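Local coordinates for structural protein VP1 (Trichodysplasia spinulosa-associated polyomavirus, PDB 4U60), which forms pentamers of the polyomavirus outer coat and binds sialylated glycans such as the GM1 oligosaccharide, probably to engage host-cell glycolipids, at residues L78-M89 with L272-N280; A134-L142 with P235-Y243. All blocks are in the same frame, centred on the assembly; numbering follows the deposited sequence.

Interaction 1 of 2, residues L78-M89 with L272-N280; sequences LNEDLTCNTLTM and LLRKRTVRN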
loop_
_atom_site.group_PDB
_atom_site.type_symbol
_atom_site.label_atom_id
_atom_site.label_comp_id
_atom_site.label_asym_id
_atom_site.label_seq_id
_atom_site.Cartn_x
_atom_site.Cartn_y
_atom_site.Cartn_z
ATOM N N LEU C 78 -28.789 25.054 -25.377
ATOM C CA LEU C 78 -27.903 25.344 -26.512
ATOM C C LEU C 78 -28.595 25.521 -27.871
ATOM O O LEU C 78 -28.128 26.300 -28.708
ATOM C CB LEU C 78 -26.888 24.203 -26.651
ATOM C CG LEU C 78 -25.866 24.075 -25.528
ATOM C CD1 LEU C 78 -25.073 22.780 -25.647
ATOM C CD2 LEU C 78 -24.951 25.289 -25.526
ATOM N N ASN C 79 -29.674 24.790 -28.106
ATOM C CA ASN C 79 -30.267 24.740 -29.460
ATOM C C ASN C 79 -31.713 25.254 -29.510
ATOM O O ASN C 79 -32.636 24.546 -29.105
ATOM C CB ASN C 79 -30.202 23.297 -30.007
ATOM C CG ASN C 79 -28.806 22.679 -29.895
ATOM O OD1 ASN C 79 -27.878 23.089 -30.597
ATOM N ND2 ASN C 79 -28.660 21.679 -29.027
ATOM N N GLU C 80 -31.907 26.475 -30.010
ATOM C CA GLU C 80 -33.254 27.035 -30.186
ATOM C C GLU C 80 -34.003 26.370 -31.355
ATOM O O GLU C 80 -35.234 26.404 -31.396
ATOM C CB GLU C 80 -33.194 28.556 -30.419
ATOM N N ASP C 81 -33.255 25.790 -32.298
ATOM C CA ASP C 81 -33.821 25.130 -33.483
ATOM C C ASP C 81 -33.263 23.707 -33.589
ATOM O O ASP C 81 -32.105 23.516 -33.965
ATOM C CB ASP C 81 -33.470 25.949 -34.729
ATOM C CG ASP C 81 -34.075 25.387 -36.011
ATOM O OD1 ASP C 81 -34.783 24.358 -35.968
ATOM O OD2 ASP C 81 -33.829 25.994 -37.069
ATOM N N LEU C 82 -34.095 22.717 -33.256
ATOM C CA LEU C 82 -33.675 21.306 -33.250
ATOM C C LEU C 82 -33.641 20.657 -34.650
ATOM O O LEU C 82 -33.319 19.474 -34.765
ATOM C CB LEU C 82 -34.588 20.472 -32.331
ATOM C CG LEU C 82 -34.683 20.817 -30.835
ATOM C CD1 LEU C 82 -35.322 19.668 -30.061
ATOM C CD2 LEU C 82 -33.329 21.148 -30.227
ATOM N N THR C 83 -33.967 21.411 -35.697
ATOM C CA THR C 83 -33.939 20.887 -37.068
ATOM C C THR C 83 -32.678 21.269 -37.862
ATOM O O THR C 83 -32.569 20.922 -39.033
ATOM C CB THR C 83 -35.176 21.344 -37.864
ATOM O OG1 THR C 83 -35.109 22.758 -38.100
ATOM C CG2 THR C 83 -36.449 21.007 -37.106
ATOM N N CYS C 84 -31.723 21.954 -37.224
ATOM C CA CYS C 84 -30.458 22.317 -37.885
ATOM C C CYS C 84 -29.643 21.072 -38.269
ATOM O O CYS C 84 -29.801 20.014 -37.652
ATOM C CB CYS C 84 -29.624 23.237 -36.989
ATOM S SG CYS C 84 -30.340 24.880 -36.745
ATOM N N ASN C 85 -28.793 21.208 -39.292
ATOM C CA ASN C 85 -27.968 20.094 -39.791
ATOM C C ASN C 85 -26.921 19.619 -38.771
ATOM O O ASN C 85 -26.490 18.464 -38.800
ATOM C CB ASN C 85 -27.257 20.489 -41.081
ATOM C CG ASN C 85 -28.212 20.732 -42.258
ATOM O OD1 ASN C 85 -27.764 21.148 -43.321
ATOM N ND2 ASN C 85 -29.514 20.492 -42.078
ATOM N N THR C 86 -26.497 20.529 -37.904
ATOM C CA THR C 86 -25.684 20.186 -36.734
ATOM C C THR C 86 -26.305 20.812 -35.501
ATOM O O THR C 86 -27.098 21.756 -35.600
ATOM C CB THR C 86 -24.231 20.691 -36.859
ATOM O OG1 THR C 86 -24.217 22.125 -36.918
ATOM C CG2 THR C 86 -23.573 20.114 -38.107
ATOM N N LEU C 87 -25.934 20.264 -34.347
ATOM C CA LEU C 87 -26.367 20.779 -33.058
ATOM C C LEU C 87 -25.162 20.882 -32.129
ATOM O O LEU C 87 -24.078 20.406 -32.445
ATOM C CB LEU C 87 -27.442 19.874 -32.451
ATOM C CG LEU C 87 -28.789 19.793 -33.180
ATOM C CD1 LEU C 87 -29.664 18.725 -32.539
ATOM C CD2 LEU C 87 -29.509 21.141 -33.206
ATOM N N THR C 88 -25.359 21.557 -31.007
ATOM C CA THR C 88 -24.314 21.718 -30.007
ATOM C C THR C 88 -24.719 20.940 -28.772
ATOM O O THR C 88 -25.891 20.933 -28.396
ATOM C CB THR C 88 -24.104 23.198 -29.644
ATOM O OG1 THR C 88 -24.023 23.985 -30.844
ATOM C CG2 THR C 88 -22.824 23.365 -28.799
ATOM N N MET C 89 -23.743 20.275 -28.159
ATOM C CA MET C 89 -23.937 19.584 -26.894
ATOM C C MET C 89 -22.832 19.999 -25.925
ATOM O O MET C 89 -21.732 20.337 -26.354
ATOM C CB MET C 89 -23.871 18.074 -27.093
ATOM C CG MET C 89 -24.929 17.533 -28.028
ATOM S SD MET C 89 -24.909 15.728 -28.095
ATOM C CE MET C 89 -25.700 15.330 -26.548
ATOM N N LEU C 272 -16.023 20.711 -15.363
ATOM C CA LEU C 272 -15.760 21.614 -16.474
ATOM C C LEU C 272 -16.381 21.038 -17.723
ATOM O O LEU C 272 -16.160 19.870 -18.018
ATOM C CB LEU C 272 -14.253 21.760 -16.660
ATOM C CG LEU C 272 -13.809 22.662 -17.801
ATOM C CD1 LEU C 272 -14.085 24.108 -17.448
ATOM C CD2 LEU C 272 -12.330 22.446 -18.106
ATOM N N LEU C 273 -17.153 21.852 -18.450
ATOM C CA LEU C 273 -17.784 21.413 -19.706
ATOM C C LEU C 273 -17.483 22.377 -20.822
ATOM O O LEU C 273 -17.236 23.572 -20.584
ATOM C CB LEU C 273 -19.302 21.280 -19.577
ATOM C CG LEU C 273 -19.769 20.332 -18.472
ATOM C CD1 LEU C 273 -20.202 21.152 -17.268
ATOM C CD2 LEU C 273 -20.909 19.448 -18.918
ATOM N N ARG C 274 -17.521 21.858 -22.044
ATOM C CA ARG C 274 -17.222 22.633 -23.221
ATOM C C ARG C 274 -18.240 22.324 -24.301
ATOM O O ARG C 274 -18.857 21.258 -24.303
ATOM C CB ARG C 274 -15.806 22.345 -23.728
ATOM C CG ARG C 274 -15.599 20.952 -24.304
ATOM C CD ARG C 274 -14.159 20.722 -24.711
ATOM N NE ARG C 274 -13.920 19.340 -25.121
ATOM C CZ ARG C 274 -12.709 18.779 -25.258
ATOM N NH1 ARG C 274 -11.605 19.470 -25.025
ATOM N NH2 ARG C 274 -12.597 17.519 -25.640
ATOM N N LYS C 275 -18.408 23.262 -25.221
ATOM C CA LYS C 275 -19.348 23.076 -26.308
ATOM C C LYS C 275 -18.748 22.222 -27.410
ATOM O O LYS C 275 -17.652 22.506 -27.896
ATOM C CB LYS C 275 -19.782 24.416 -26.896
ATOM C CG LYS C 275 -20.732 25.197 -26.015
ATOM C CD LYS C 275 -21.137 26.507 -26.678
ATOM C CE LYS C 275 -21.895 27.396 -25.702
ATOM N NZ LYS C 275 -22.193 28.729 -26.291
ATOM N N ARG C 276 -19.504 21.200 -27.806
ATOM C CA ARG C 276 -19.117 20.280 -28.871
ATOM C C ARG C 276 -20.200 20.225 -29.957
ATOM O O ARG C 276 -21.376 20.001 -29.674
ATOM C CB ARG C 276 -18.919 18.882 -28.296
ATOM C CG ARG C 276 -18.694 17.783 -29.331
ATOM C CD ARG C 276 -17.291 17.817 -29.911
ATOM N NE ARG C 276 -16.327 17.229 -28.983
ATOM C CZ ARG C 276 -15.166 16.662 -29.322
ATOM N NH1 ARG C 276 -14.776 16.606 -30.591
ATOM N NH2 ARG C 276 -14.394 16.137 -28.372
ATOM N N THR C 277 -19.786 20.395 -31.204
ATOM C CA THR C 277 -20.714 20.243 -32.329
ATOM C C THR C 277 -20.900 18.762 -32.657
ATOM O O THR C 277 -19.947 17.984 -32.621
ATOM C CB THR C 277 -20.226 21.027 -33.558
ATOM O OG1 THR C 277 -20.055 22.400 -33.196
ATOM C CG2 THR C 277 -21.249 20.927 -34.728
ATOM N N VAL C 278 -22.144 18.384 -32.962
ATOM C CA VAL C 278 -22.506 17.016 -33.330
ATOM C C VAL C 278 -23.411 17.036 -34.573
ATOM O O VAL C 278 -24.098 18.018 -34.856
ATOM C CB VAL C 278 -23.210 16.265 -32.172
ATOM C CG1 VAL C 278 -22.348 16.320 -30.918
ATOM C CG2 VAL C 278 -24.594 16.835 -31.872
ATOM N N ARG C 279 -23.412 15.921 -35.284
ATOM C CA ARG C 279 -24.258 15.746 -36.460
ATOM C C ARG C 279 -25.730 15.678 -36.092
ATOM O O ARG C 279 -26.096 15.152 -35.038
ATOM C CB ARG C 279 -23.896 14.457 -37.169
ATOM C CG ARG C 279 -22.497 14.435 -37.737
ATOM C CD ARG C 279 -22.388 13.382 -38.843
ATOM N NE ARG C 279 -21.114 13.491 -39.547
ATOM C CZ ARG C 279 -20.797 14.464 -40.401
ATOM N NH1 ARG C 279 -21.659 15.437 -40.692
ATOM N NH2 ARG C 279 -19.597 14.464 -40.973
ATOM N N ASN C 280 -26.568 16.192 -36.985
ATOM C CA ASN C 280 -28.009 16.107 -36.826
ATOM C C ASN C 280 -28.644 15.966 -38.205
ATOM O O ASN C 280 -27.932 15.818 -39.197
ATOM C CB ASN C 280 -28.531 17.351 -36.110
ATOM C CG ASN C 280 -29.968 17.202 -35.637
ATOM O OD1 ASN C 280 -30.338 16.188 -35.046
ATOM N ND2 ASN C 280 -30.781 18.235 -35.869
ATOM O OXT ASN C 280 -29.862 15.997 -38.365
HETATM O O HOH W 1 -31.667 18.156 -39.350
HETATM O O HOH W 2 -22.249 23.885 -32.832
#

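Interaction 2 of 2, residues A134-L142 with P235-Y243; sequences AVGGEPLEL and PLCKGDGLY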
loop_
_atom_site.group_PDB
_atom_site.type_symbol
_atom_site.label_atom_id
_atom_site.label_comp_id
_atom_site.label_asym_id
_atom_site.label_seq_id
_atom_site.Cartn_x
_atom_site.Cartn_y
_atom_site.Cartn_z
ATOM N N ALA C 134 -19.746 8.825 -10.409
ATOM C CA ALA C 134 -19.941 8.728 -11.837
ATOM C C ALA C 134 -20.408 10.076 -12.358
ATOM O O ALA C 134 -21.170 10.798 -11.686
ATOM C CB ALA C 134 -20.953 7.656 -12.162
ATOM N N VAL C 135 -19.898 10.439 -13.521
ATOM C CA VAL C 135 -20.321 11.647 -14.244
ATOM C C VAL C 135 -20.636 11.225 -15.671
ATOM O O VAL C 135 -19.824 10.576 -16.330
ATOM C CB VAL C 135 -19.233 12.742 -14.242
ATOM C CG1 VAL C 135 -19.713 14.006 -14.971
ATOM C CG2 VAL C 135 -18.807 13.090 -12.825
ATOM N N GLY C 136 -21.826 11.586 -16.146
ATOM C CA GLY C 136 -22.232 11.227 -17.500
ATOM C C GLY C 136 -23.254 12.154 -18.104
ATOM O O GLY C 136 -23.745 13.085 -17.468
ATOM N N GLY C 137 -23.544 11.885 -19.367
ATOM C CA GLY C 137 -24.480 12.685 -20.135
ATOM C C GLY C 137 -25.868 12.093 -20.202
ATOM O O GLY C 137 -26.692 12.525 -21.009
ATOM N N GLU C 138 -26.123 11.101 -19.369
ATOM C CA GLU C 138 -27.413 10.413 -19.311
ATOM C C GLU C 138 -27.372 9.599 -18.010
ATOM O O GLU C 138 -26.324 9.504 -17.400
ATOM C CB GLU C 138 -27.593 9.531 -20.537
ATOM C CG GLU C 138 -26.528 8.470 -20.709
ATOM C CD GLU C 138 -26.649 7.826 -22.060
ATOM O OE1 GLU C 138 -27.295 6.767 -22.135
ATOM O OE2 GLU C 138 -26.138 8.384 -23.058
ATOM N N PRO C 139 -28.501 9.042 -17.572
ATOM C CA PRO C 139 -28.468 8.302 -16.309
ATOM C C PRO C 139 -27.494 7.131 -16.302
ATOM O O PRO C 139 -27.265 6.491 -17.332
ATOM C CB PRO C 139 -29.892 7.786 -16.172
ATOM C CG PRO C 139 -30.715 8.834 -16.863
ATOM C CD PRO C 139 -29.879 9.224 -18.074
ATOM N N LEU C 140 -26.892 6.910 -15.141
ATOM C CA LEU C 140 -26.014 5.769 -14.957
ATOM C C LEU C 140 -26.828 4.509 -15.207
ATOM O O LEU C 140 -27.911 4.356 -14.657
ATOM C CB LEU C 140 -25.426 5.762 -13.553
ATOM C CG LEU C 140 -24.537 4.577 -13.185
ATOM C CD1 LEU C 140 -23.230 4.541 -13.977
ATOM C CD2 LEU C 140 -24.247 4.558 -11.688
ATOM N N GLU C 141 -26.308 3.623 -16.050
ATOM C CA GLU C 141 -26.982 2.390 -16.396
ATOM C C GLU C 141 -26.540 1.319 -15.406
ATOM O O GLU C 141 -25.362 1.180 -15.126
ATOM C CB GLU C 141 -26.705 2.024 -17.852
ATOM C CG GLU C 141 -27.455 2.959 -18.789
ATOM C CD GLU C 141 -26.897 3.030 -20.201
ATOM O OE1 GLU C 141 -25.681 3.273 -20.358
ATOM O OE2 GLU C 141 -27.715 2.914 -21.158
ATOM N N LEU C 142 -27.521 0.602 -14.867
ATOM C CA LEU C 142 -27.309 -0.320 -13.749
ATOM C C LEU C 142 -27.558 -1.772 -14.145
ATOM O O LEU C 142 -28.418 -2.065 -14.997
ATOM C CB LEU C 142 -28.255 0.014 -12.598
ATOM C CG LEU C 142 -28.136 1.411 -11.980
ATOM C CD1 LEU C 142 -29.270 1.643 -10.990
ATOM C CD2 LEU C 142 -26.778 1.611 -11.318
ATOM N N PRO C 235 -18.145 12.707 -21.814
ATOM C CA PRO C 235 -19.593 12.482 -21.839
ATOM C C PRO C 235 -20.329 13.655 -22.516
ATOM O O PRO C 235 -20.005 14.816 -22.256
ATOM C CB PRO C 235 -19.953 12.384 -20.365
ATOM C CG PRO C 235 -18.705 11.882 -19.701
ATOM C CD PRO C 235 -17.599 12.590 -20.443
ATOM N N LEU C 236 -21.285 13.336 -23.376
ATOM C CA LEU C 236 -22.076 14.336 -24.124
ATOM C C LEU C 236 -23.465 14.407 -23.507
ATOM O O LEU C 236 -24.132 13.390 -23.338
ATOM C CB LEU C 236 -22.114 13.985 -25.599
ATOM C CG LEU C 236 -20.739 13.936 -26.282
ATOM C CD1 LEU C 236 -20.873 13.371 -27.690
ATOM C CD2 LEU C 236 -20.085 15.305 -26.345
ATOM N N CYS C 237 -23.844 15.607 -23.077
ATOM C CA CYS C 237 -25.006 15.787 -22.230
ATOM C C CYS C 237 -26.308 15.871 -23.011
ATOM O O CYS C 237 -26.702 16.942 -23.514
ATOM C CB CYS C 237 -24.798 17.027 -21.356
ATOM S SG CYS C 237 -23.447 16.757 -20.178
ATOM N N LYS C 238 -26.968 14.719 -23.100
ATOM C CA LYS C 238 -28.193 14.577 -23.865
ATOM C C LYS C 238 -29.308 15.394 -23.235
ATOM O O LYS C 238 -29.497 15.371 -22.010
ATOM C CB LYS C 238 -28.569 13.106 -23.956
ATOM C CG LYS C 238 -27.578 12.292 -24.779
ATOM C CD LYS C 238 -27.907 10.808 -24.753
ATOM C CE LYS C 238 -26.945 10.017 -25.637
ATOM N NZ LYS C 238 -27.229 8.558 -25.629
ATOM N N GLY C 239 -30.013 16.144 -24.068
ATOM C CA GLY C 239 -31.062 17.043 -23.593
ATOM C C GLY C 239 -30.574 18.092 -22.612
ATOM O O GLY C 239 -31.341 18.559 -21.767
ATOM N N ASP C 240 -29.299 18.468 -22.719
ATOM C CA ASP C 240 -28.673 19.433 -21.801
ATOM C C ASP C 240 -28.806 19.044 -20.326
ATOM O O ASP C 240 -28.981 19.906 -19.465
ATOM C CB ASP C 240 -29.263 20.834 -22.050
ATOM C CG ASP C 240 -29.085 21.292 -23.480
ATOM O OD1 ASP C 240 -28.109 20.848 -24.141
ATOM O OD2 ASP C 240 -29.942 22.078 -23.974
ATOM N N GLY C 241 -28.643 17.758 -20.020
ATOM C CA GLY C 241 -28.659 17.282 -18.636
ATOM C C GLY C 241 -27.329 16.643 -18.311
ATOM O O GLY C 241 -26.821 15.847 -19.099
ATOM N N LEU C 242 -26.784 16.988 -17.158
ATOM C CA LEU C 242 -25.546 16.388 -16.640
ATOM C C LEU C 242 -25.935 15.514 -15.472
ATOM O O LEU C 242 -26.625 15.958 -14.556
ATOM C CB LEU C 242 -24.612 17.495 -16.170
ATOM C CG LEU C 242 -23.324 17.093 -15.458
ATOM C CD1 LEU C 242 -22.438 16.290 -16.395
ATOM C CD2 LEU C 242 -22.622 18.347 -14.957
ATOM N N TYR C 243 -25.434 14.287 -15.466
ATOM C CA TYR C 243 -25.817 13.319 -14.452
ATOM C C TYR C 243 -24.628 12.986 -13.568
ATOM O O TYR C 243 -23.575 12.585 -14.072
ATOM C CB TYR C 243 -26.382 12.077 -15.149
ATOM C CG TYR C 243 -27.594 12.394 -16.018
ATOM C CD1 TYR C 243 -27.460 13.058 -17.230
ATOM C CD2 TYR C 243 -28.862 12.040 -15.606
ATOM C CE1 TYR C 243 -28.561 13.346 -18.008
ATOM C CE2 TYR C 243 -29.969 12.321 -16.371
ATOM C CZ TYR C 243 -29.809 12.965 -17.574
ATOM O OH TYR C 243 -30.922 13.223 -18.315
#

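Interaction 1 of 2, residues L78-M89 with L272-N280
An antiparallel strand pair of the VP1 jelly roll joins Thr86-Met89 to Arg276-Arg279, with the loop that leads into the first strand folded against the chain's C-terminal residue. The two strand axes approach to 4.6 Å at 155°. Leu87 and Val278 form a hydrogen-bonded pair, with Leu87 N to Val278 O at 2.9 Å and a matching bond back; two residues further on, past the non-hydrogen-bonded pair Thr88-Thr277, Met89 and Arg276 repeat the pattern. Beyond the ladder, the amide of Asn280 takes over. Its ND2 gives a short bond of 2.7 Å to Cys84 O, approached almost head-on (C=O...N 160°), and a second bond of 3.0 Å to Leu82 O from above that carbonyl's plane. The two acceptors use both N-H groups and fix the amide's rotation, while Asn280 CG lies 3.5 Å from Leu87 CD1. With chi1 at -167° the amide is carried away from Asn280 N, which itself donates to Asn85 O. A water probably links Thr83 O to Asn280 OXT, of the carboxylate that ends the crystallised fragment.

On the face bearing Leu87, Met89 and Val278, the Met89 side chain crosses Val278 at about a right angle, its SD 3.9 Å from Val278 CG1. The other face carries Thr88 and Thr277, whose hydroxyls share a water, and Thr88 CG2 packs 3.7 Å from Lys275 CB. Lys275 runs on extended, bringing CE against Leu78 CD2. Asn79 acts as a backbone mimic: OD1 accepts from Thr88 N on a lone pair and ND2 returns a bond to Thr88 O. The guanidinium groups of Arg274 and Arg276 turn to Glu91. An Asx turn at Asp81 shapes the loop. These are neighbouring antiparallel strands of a viral jelly-roll sheet, the preceding loop tied to the chain end.

Interaction 2 of 2, residues A134-L142 with P235-Y243
In the conformer described, one of two modelled for Tyr243, one ring face lies against the backbone of Glu138 and the ring of Pro139. Pro139 CD sits 3.9 Å from the centroid of the Tyr243 ring and 25° off its normal, a CH-pi contact, while Glu138 C lies above the rim of that same face. At the ring's edge, in its plane, is Gly136 O. Tyr243 CG stands opposite the carbonyl carbon (chi1 -59°), beside its own N, and this places the ring over the turn that follows Gly136.

The backbone holds this register: Gly136 and Tyr243 form a hydrogen-bonded antiparallel pair, with 2.9 Å from Gly136 N to Tyr243 O and from Tyr243 N to Gly136 O. One residue beyond Gly136, Gly137 O accepts from Lys238 N, in the loop before strand 241-254, on a lone pair. Gly137 CA comes within 3.3 Å of Leu236 O in a CA-H...O contact, the backbones packing directly on each other. Beside the Lys238 N to Gly137 O bond, the Glu138 and Lys238 side chains run the same way, both extended beyond CG, and end in a salt bridge: NZ meets Glu138 OE2 at 2.8 Å on its syn side, 29° out of the carboxylate plane. Asn200 also donates to OE2.

Further out, Val135 CG1 meets Leu242 CD1 at 3.8 Å, and both side chains touch Ile271. In the same conformer, Arg72 bonds the Tyr243 hydroxyl. The contact thus closes the end of strand 129-136 between strands 241-254 and 201-208, with Pro235 and Leu236 packed on strand 86-99 and Cys237 against Leu273 of strand 260-279.

In the fold
From the N terminus, the chain first passes 78-89, which enters strand 86-99, then 134-142, where strand 129-136 ends and turns toward strand 141-144. The segment 235-243 returns to close interaction 2 over 92 intervening residues, and 272-280 closes interaction 1 over 182; the shorter loop therefore lies wholly within the longer, and the two do not cross. Both reach the same antiparallel sheet, in which strands 241-254 and 260-279 are neighbours. They lie about 16 Å apart, centre to centre, and they meet directly: Met89 CE packs 3.6 Å from Cys237 O. Interaction 1 lies at the surface near the C terminus, interaction 2 in the buried body of the jelly roll.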